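Local structure of hydrolase (5HOE) at residues Gly170-Glu173 against Lys174-Leu178; Phe114-Pro118 against Tyr119-Asn123. The protein acts as an octameric carbohydrate acetylesterase of the SGNH (GDSL-like) hydrolase family, probably cleaving acetyl groups from esterified sugars. One frame throughout, in Å; residues are numbered along the deposited sequence.

Contact 1 (170-178) and contact 2 (114-123) contain the starts of two neighbouring helices, 171-189 and 118-133, contact 2 with the loop leading into its helix, and their centres lie about 10 Å apart. They meet directly. Lys174 NZ is probably hydrogen-bonded to Arg116 O at 2.8 Å, and Leu178 CD2 packs on Ile121 CG2 at 3.8 Å. Pro118 CG rests 3.4 Å from Glu177 OE1. Both centres are about 16 Å from the centre of the chain, on the same side of it. In contact 2, Arg116 forms a salt bridge with Asp109, the last residue of the Gly-Thr-Asn-Asp sequence after strand 100-104, which probably places it near the oxyanion-hole loop, as in other SGNH hydrolases.

Contact 1: Gly170-Glu173 against Lys174-Leu178; sequences GGYE and KSKEL
Gly171 O accepts the amide of Ser175 (N to O 2.9 Å) and Tyr172 O that of Lys176, the i to i+4 bonds of an alpha-helix, here the opening turns of helix 171-189. Beyond them the bonding loosens, because Glu173 O receives the amides of Lys176 and Glu177 only weakly. Gly170, just before the helix, has a positive phi (80°), a conformation readily taken up by glycine.

Ser175 turns its hydroxyl back onto the preceding turn. With OG set between its own backbone N and carbonyl carbon (chi1 76°), it donates to Tyr172 O at 2.8 Å, tilted from the carbonyl plane. Tyr172 O thereby accepts two bonds, from Ser175 OG and Lys176 N. The same OG is also hydrogen-bonded to Leu156 N, which ties the helix to a loop. Lys174 leaves the helix as an extended chain. Its CG passes 3.5 Å from Gly170 O, and its ammonium group goes on to Arg116, in front of helix 118-133.

The outer side of the turn is exposed and belongs to Tyr172 and Lys176. Lys176 CG lies over one ring face, 4.2 Å from the Tyr172 centroid, in a CH-pi contact offset toward the rim. The extended chi2 (175°) carries CD over the phenol end of the ring, and the bend at chi3 then turns CE and NZ off that line. At the ring edge, in its plane, a water is hydrogen-bonded to Tyr172 OH at 2.7 Å.

Contact 2: Phe114-Pro118 against Tyr119-Asn123; sequences FHRTP and YEIAN
Thr117 and Glu120 grip each other through a capping box at the start of helix 118-133, with Thr117 as the N-cap. Glu120 N donates to Thr117 OG1 at 3.1 Å, and Thr117 N returns a nearly straight bond to Glu120 OE1 (3.1 Å, 170° at the hydrogen), meeting the carboxylate from above its plane. In Thr117, chi1 of 65° tucks OG1 over the backbone, where it faces the amide of Glu120. Glu120 CG lies beside its own backbone N, which sends the extended chain back toward the loop. The ordinary helix bonds begin at once, from Ile121 N to Thr117 O and from Ala122 N to Pro118 O.

Arg116 makes the close-packed flank. Its CG comes up against Glu120 CB and its CD lies against Ile121 CG1 at 3.6 Å. Bent at chi3, the chain then carries the guanidinium past the turn, with Glu120 O 3.4 Å above one face, near the rim. The charge is answered outside the turn: NH1 forms a salt bridge with Asp109 and a hydrogen bond with Ser73. Ile121 and Pro118 also pack against helix 171-189.

The loose side is that of His115, which is exposed and whose side chain makes no close contact with 119-123; its NE2 is hydrogen-bonded to Glu120 OE2 of a third subunit. The side of Tyr119 and Glu120 is instead covered by the second subunit: its Trp163 ring meets Tyr119, and OE2 of this Glu120 is hydrogen-bonded to its His115 NE2. One carboxylate thus does two jobs, OE1 closing the helix start and OE2 joining subunits of the octamer, and its negative charge at a helix N-terminus is probably favoured by the helix dipole.

Contact 1: Gly170-Glu173 against Lys174-Leu178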
ATOM      1  N   GLY A 170      21.996  -1.336 -23.609  1.00 19.36           N
ATOM      2  CA  GLY A 170      21.942  -2.738 -23.252  1.00 19.07           C
ATOM      3  C   GLY A 170      20.819  -3.520 -23.898  1.00 18.01           C
ATOM      4  O   GLY A 170      20.784  -4.752 -23.752  1.00 19.58           O
ATOM      5  N   GLY A 171      19.893  -2.851 -24.597  1.00 16.56           N
ATOM      6  CA  GLY A 171      18.695  -3.522 -25.062  1.00 14.83           C
ATOM      7  C   GLY A 171      18.853  -4.344 -26.309  1.00 17.13           C
ATOM      8  O   GLY A 171      18.114  -5.313 -26.488  1.00 17.21           O
ATOM      9  N   TYR A 172      19.798  -3.996 -27.194  1.00 16.80           N
ATOM     10  CA  TYR A 172      19.892  -4.728 -28.458  1.00 17.52           C
ATOM     11  C   TYR A 172      20.104  -6.218 -28.225  1.00 16.26           C
ATOM     12  O   TYR A 172      19.408  -7.058 -28.806  1.00 17.28           O
ATOM     13  CB  TYR A 172      21.049  -4.216 -29.290  1.00 17.97           C
ATOM     14  CG  TYR A 172      21.367  -5.123 -30.463  1.00 17.78           C
ATOM     15  CD1 TYR A 172      20.507  -5.228 -31.545  1.00 17.46           C
ATOM     16  CD2 TYR A 172      22.539  -5.859 -30.494  1.00 18.42           C
ATOM     17  CE1 TYR A 172      20.809  -6.047 -32.640  1.00 18.78           C
ATOM     18  CE2 TYR A 172      22.848  -6.674 -31.569  1.00 19.69           C
ATOM     19  CZ  TYR A 172      21.981  -6.762 -32.642  1.00 20.55           C
ATOM     20  OH  TYR A 172      22.290  -7.591 -33.703  1.00 22.49           O
ATOM     21  N   GLU A 173      21.098  -6.554 -27.402  1.00 18.35           N
ATOM     22  CA  GLU A 173      21.415  -7.944 -27.119  1.00 19.13           C
ATOM     23  C   GLU A 173      20.193  -8.664 -26.551  1.00 16.30           C
ATOM     24  O   GLU A 173      19.882  -9.799 -26.937  1.00 18.69           O
ATOM     25  CB  GLU A 173      22.593  -7.960 -26.139  1.00 23.62           C
ATOM     26  CG  GLU A 173      23.962  -7.393 -26.664  1.00 29.68           C
ATOM     27  CD  GLU A 173      24.075  -5.843 -26.861  1.00 31.00           C
ATOM     28  OE1 GLU A 173      23.185  -5.046 -26.437  1.00 26.77           O
ATOM     29  OE2 GLU A 173      25.116  -5.424 -27.455  1.00 35.02           O
ATOM     30  N   LYS A 174      19.455  -7.990 -25.673  1.00 14.85           N
ATOM     31  CA  LYS A 174      18.259  -8.590 -25.092  1.00 15.73           C
ATOM     32  C   LYS A 174      17.198  -8.847 -26.158  1.00 15.71           C
ATOM     33  O   LYS A 174      16.579  -9.918 -26.188  1.00 16.71           O
ATOM     34  CB  LYS A 174      17.714  -7.682 -23.987  1.00 15.56           C
ATOM     35  CG  LYS A 174      18.693  -7.422 -22.844  1.00 15.70           C
ATOM     36  CD  LYS A 174      18.087  -6.533 -21.762  1.00 15.31           C
ATOM     37  CE  LYS A 174      19.134  -6.195 -20.714  1.00 15.93           C
ATOM     38  NZ  LYS A 174      18.602  -5.324 -19.651  1.00 16.94           N
ATOM     39  N   SER A 175      17.006  -7.886 -27.067  1.00 15.95           N
ATOM     40  CA  SER A 175      15.996  -8.024 -28.112  1.00 14.07           C
ATOM     41  C   SER A 175      16.316  -9.187 -29.034  1.00 16.08           C
ATOM     42  O   SER A 175      15.397  -9.805 -29.568  1.00 17.68           O
ATOM     43  CB  SER A 175      15.823  -6.705 -28.877  1.00 16.14           C
ATOM     44  OG  SER A 175      16.873  -6.439 -29.793  1.00 16.76           O
ATOM     45  N   LYS A 176      17.610  -9.498 -29.224  1.00 17.93           N
ATOM     46  CA  LYS A 176      18.019 -10.623 -30.062  1.00 19.57           C
ATOM     47  C   LYS A 176      17.665 -11.965 -29.443  1.00 18.88           C
ATOM     48  O   LYS A 176      17.494 -12.956 -30.162  1.00 23.22           O
ATOM     49  CB  LYS A 176      19.537 -10.599 -30.276  1.00 24.77           C
ATOM     50  CG  LYS A 176      19.995  -9.744 -31.406  1.00 30.73           C
ATOM     51  CD  LYS A 176      21.518  -9.694 -31.438  1.00 37.34           C
ATOM     52  CE  LYS A 176      22.185 -11.062 -31.448  1.00 40.71           C
ATOM     53  NZ  LYS A 176      23.658 -10.913 -31.567  1.00 41.61           N
ATOM     54  N   GLU A 177      17.601 -12.036 -28.124  1.00 16.18           N
ATOM     55  CA  GLU A 177      17.325 -13.288 -27.437  1.00 16.08           C
ATOM     56  C   GLU A 177      15.836 -13.585 -27.317  1.00 15.32           C
ATOM     57  O   GLU A 177      15.477 -14.710 -26.958  1.00 16.77           O
ATOM     58  CB  GLU A 177      17.943 -13.270 -26.037  1.00 21.28           C
ATOM     59  CG  GLU A 177      19.467 -13.327 -26.014  1.00 23.97           C
ATOM     60  CD  GLU A 177      20.013 -13.332 -24.606  1.00 31.21           C
ATOM     61  OE1 GLU A 177      19.463 -14.059 -23.744  1.00 32.75           O
ATOM     62  OE2 GLU A 177      20.986 -12.598 -24.360  1.00 35.33           O
ATOM     63  N   LEU A 178      14.954 -12.620 -27.607  1.00 16.42           N
ATOM     64  CA  LEU A 178      13.536 -12.833 -27.314  1.00 16.80           C
ATOM     65  C   LEU A 178      12.931 -13.914 -28.204  1.00 17.45           C
ATOM     66  O   LEU A 178      12.091 -14.697 -27.742  1.00 18.45           O
ATOM     67  CB  LEU A 178      12.753 -11.527 -27.439  1.00 15.43           C
ATOM     68  CG  LEU A 178      13.123 -10.389 -26.480  1.00 16.67           C
ATOM     69  CD1 LEU A 178      12.126  -9.241 -26.611  1.00 16.64           C
ATOM     70  CD2 LEU A 178      13.196 -10.841 -25.021  1.00 19.71           C
TER
HETATM   71  O   HOH W   1      24.216  -9.392 -33.391  1.00 27.39           O

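Contact 2: Phe114-Pro118 against Tyr119-Asn123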
ATOM      1  N   PHE A 114      14.980  -0.352 -16.910  1.00 14.90           N
ATOM      2  CA  PHE A 114      14.249  -1.471 -16.310  1.00 15.22           C
ATOM      3  C   PHE A 114      15.159  -2.604 -15.818  1.00 18.05           C
ATOM      4  O   PHE A 114      14.740  -3.391 -14.960  1.00 18.55           O
ATOM      5  CB  PHE A 114      13.248  -2.072 -17.300  1.00 14.81           C
ATOM      6  CG  PHE A 114      12.027  -1.212 -17.571  1.00 15.13           C
ATOM      7  CD1 PHE A 114      11.244  -0.726 -16.537  1.00 14.74           C
ATOM      8  CD2 PHE A 114      11.637  -0.949 -18.886  1.00 15.06           C
ATOM      9  CE1 PHE A 114      10.120   0.026 -16.813  1.00 15.15           C
ATOM     10  CE2 PHE A 114      10.514  -0.196 -19.169  1.00 15.59           C
ATOM     11  CZ  PHE A 114       9.746   0.288 -18.152  1.00 15.87           C
ATOM     12  N   HIS A 115      16.374  -2.732 -16.351  1.00 17.70           N
ATOM     13  CA  HIS A 115      17.341  -3.724 -15.854  1.00 18.38           C
ATOM     14  C   HIS A 115      16.752  -5.133 -15.806  1.00 18.28           C
ATOM     15  O   HIS A 115      16.935  -5.880 -14.840  1.00 20.79           O
ATOM     16  CB  HIS A 115      17.897  -3.301 -14.493  1.00 21.25           C
ATOM     17  CG  HIS A 115      18.538  -1.952 -14.516  1.00 24.83           C
ATOM     18  ND1 HIS A 115      19.812  -1.747 -15.001  1.00 27.35           N
ATOM     19  CD2 HIS A 115      18.062  -0.733 -14.171  1.00 28.00           C
ATOM     20  CE1 HIS A 115      20.103  -0.459 -14.927  1.00 30.28           C
ATOM     21  NE2 HIS A 115      19.062   0.175 -14.420  1.00 30.38           N
ATOM     22  N   ARG A 116      16.051  -5.513 -16.870  1.00 17.10           N
ATOM     23  CA  ARG A 116      15.421  -6.826 -16.950  1.00 17.58           C
ATOM     24  C   ARG A 116      16.297  -7.754 -17.789  1.00 17.78           C
ATOM     25  O   ARG A 116      16.888  -7.331 -18.783  1.00 20.00           O
ATOM     26  CB  ARG A 116      14.017  -6.711 -17.576  1.00 21.43           C
ATOM     27  CG  ARG A 116      13.150  -7.936 -17.437  1.00 27.25           C
ATOM     28  CD  ARG A 116      11.655  -7.619 -17.676  1.00 29.64           C
ATOM     29  NE  ARG A 116      10.854  -7.634 -16.443  1.00 29.65           N
ATOM     30  CZ  ARG A 116       9.533  -7.817 -16.420  1.00 29.83           C
ATOM     31  NH1 ARG A 116       8.877  -7.985 -17.567  1.00 28.82           N
ATOM     32  NH2 ARG A 116       8.862  -7.824 -15.268  1.00 29.73           N
ATOM     33  N   THR A 117      16.375  -9.024 -17.385  1.00 16.51           N
ATOM     34  CA  THR A 117      17.059 -10.030 -18.185  1.00 16.41           C
ATOM     35  C   THR A 117      16.124 -10.519 -19.287  1.00 15.53           C
ATOM     36  O   THR A 117      14.904 -10.421 -19.160  1.00 15.27           O
ATOM     37  CB  THR A 117      17.407 -11.250 -17.330  1.00 18.73           C
ATOM     38  OG1 THR A 117      16.193 -11.885 -16.898  1.00 18.25           O
ATOM     39  CG2 THR A 117      18.261 -10.879 -16.115  1.00 19.44           C
ATOM     40  N   PRO A 118      16.670 -11.083 -20.365  1.00 15.92           N
ATOM     41  CA  PRO A 118      15.795 -11.672 -21.401  1.00 17.22           C
ATOM     42  C   PRO A 118      14.793 -12.687 -20.863  1.00 15.76           C
ATOM     43  O   PRO A 118      13.622 -12.667 -21.271  1.00 14.93           O
ATOM     44  CB  PRO A 118      16.796 -12.283 -22.394  1.00 17.97           C
ATOM     45  CG  PRO A 118      17.999 -11.408 -22.244  1.00 18.20           C
ATOM     46  CD  PRO A 118      18.080 -11.072 -20.789  1.00 17.34           C
ATOM     47  N   TYR A 119      15.208 -13.558 -19.938  1.00 15.30           N
ATOM     48  CA  TYR A 119      14.265 -14.527 -19.393  1.00 16.90           C
ATOM     49  C   TYR A 119      13.119 -13.840 -18.666  1.00 16.13           C
ATOM     50  O   TYR A 119      11.960 -14.240 -18.818  1.00 15.39           O
ATOM     51  CB  TYR A 119      14.951 -15.548 -18.480  1.00 17.77           C
ATOM     52  CG  TYR A 119      14.001 -16.657 -18.152  1.00 17.64           C
ATOM     53  CD1 TYR A 119      13.790 -17.694 -19.045  1.00 17.86           C
ATOM     54  CD2 TYR A 119      13.245 -16.633 -16.983  1.00 18.57           C
ATOM     55  CE1 TYR A 119      12.885 -18.700 -18.773  1.00 18.74           C
ATOM     56  CE2 TYR A 119      12.322 -17.635 -16.711  1.00 19.39           C
ATOM     57  CZ  TYR A 119      12.156 -18.660 -17.605  1.00 19.92           C
ATOM     58  OH  TYR A 119      11.241 -19.647 -17.318  1.00 22.28           O
ATOM     59  N   GLU A 120      13.419 -12.794 -17.882  1.00 16.02           N
ATOM     60  CA  GLU A 120      12.356 -12.062 -17.196  1.00 15.15           C
ATOM     61  C   GLU A 120      11.380 -11.414 -18.179  1.00 14.64           C
ATOM     62  O   GLU A 120      10.186 -11.303 -17.874  1.00 15.42           O
ATOM     63  CB  GLU A 120      12.960 -11.013 -16.257  1.00 15.16           C
ATOM     64  CG  GLU A 120      13.642 -11.616 -15.021  1.00 17.70           C
ATOM     65  CD  GLU A 120      14.526 -10.637 -14.243  1.00 21.96           C
ATOM     66  OE1 GLU A 120      14.894  -9.562 -14.767  1.00 21.90           O
ATOM     67  OE2 GLU A 120      14.865 -10.966 -13.086  1.00 26.87           O
ATOM     68  N   ILE A 121      11.863 -10.987 -19.350  1.00 15.22           N
ATOM     69  CA  ILE A 121      10.978 -10.422 -20.366  1.00 15.07           C
ATOM     70  C   ILE A 121      10.053 -11.500 -20.909  1.00 15.25           C
ATOM     71  O   ILE A 121       8.839 -11.301 -21.016  1.00 15.30           O
ATOM     72  CB  ILE A 121      11.785  -9.757 -21.494  1.00 14.15           C
ATOM     73  CG1 ILE A 121      12.695  -8.655 -20.924  1.00 13.75           C
ATOM     74  CG2 ILE A 121      10.808  -9.226 -22.560  1.00 14.40           C
ATOM     75  CD1 ILE A 121      13.556  -7.892 -21.946  1.00 15.57           C
ATOM     76  N   ALA A 122      10.619 -12.653 -21.268  1.00 13.94           N
ATOM     77  CA  ALA A 122       9.808 -13.771 -21.740  1.00 14.89           C
ATOM     78  C   ALA A 122       8.843 -14.243 -20.660  1.00 14.77           C
ATOM     79  O   ALA A 122       7.701 -14.624 -20.964  1.00 14.93           O
ATOM     80  CB  ALA A 122      10.723 -14.897 -22.209  1.00 15.20           C
ATOM     81  N   ASN A 123       9.271 -14.203 -19.387  1.00 13.68           N
ATOM     82  CA  ASN A 123       8.364 -14.535 -18.291  1.00 14.01           C
ATOM     83  C   ASN A 123       7.219 -13.523 -18.173  1.00 14.83           C
ATOM     84  O   ASN A 123       6.103 -13.891 -17.780  1.00 14.66           O
ATOM     85  CB  ASN A 123       9.137 -14.638 -16.982  1.00 15.89           C
ATOM     86  CG  ASN A 123       8.347 -15.324 -15.902  1.00 16.36           C
ATOM     87  OD1 ASN A 123       7.875 -16.453 -16.078  1.00 17.77           O
ATOM     88  ND2 ASN A 123       8.215 -14.660 -14.759  1.00 19.65           N
TER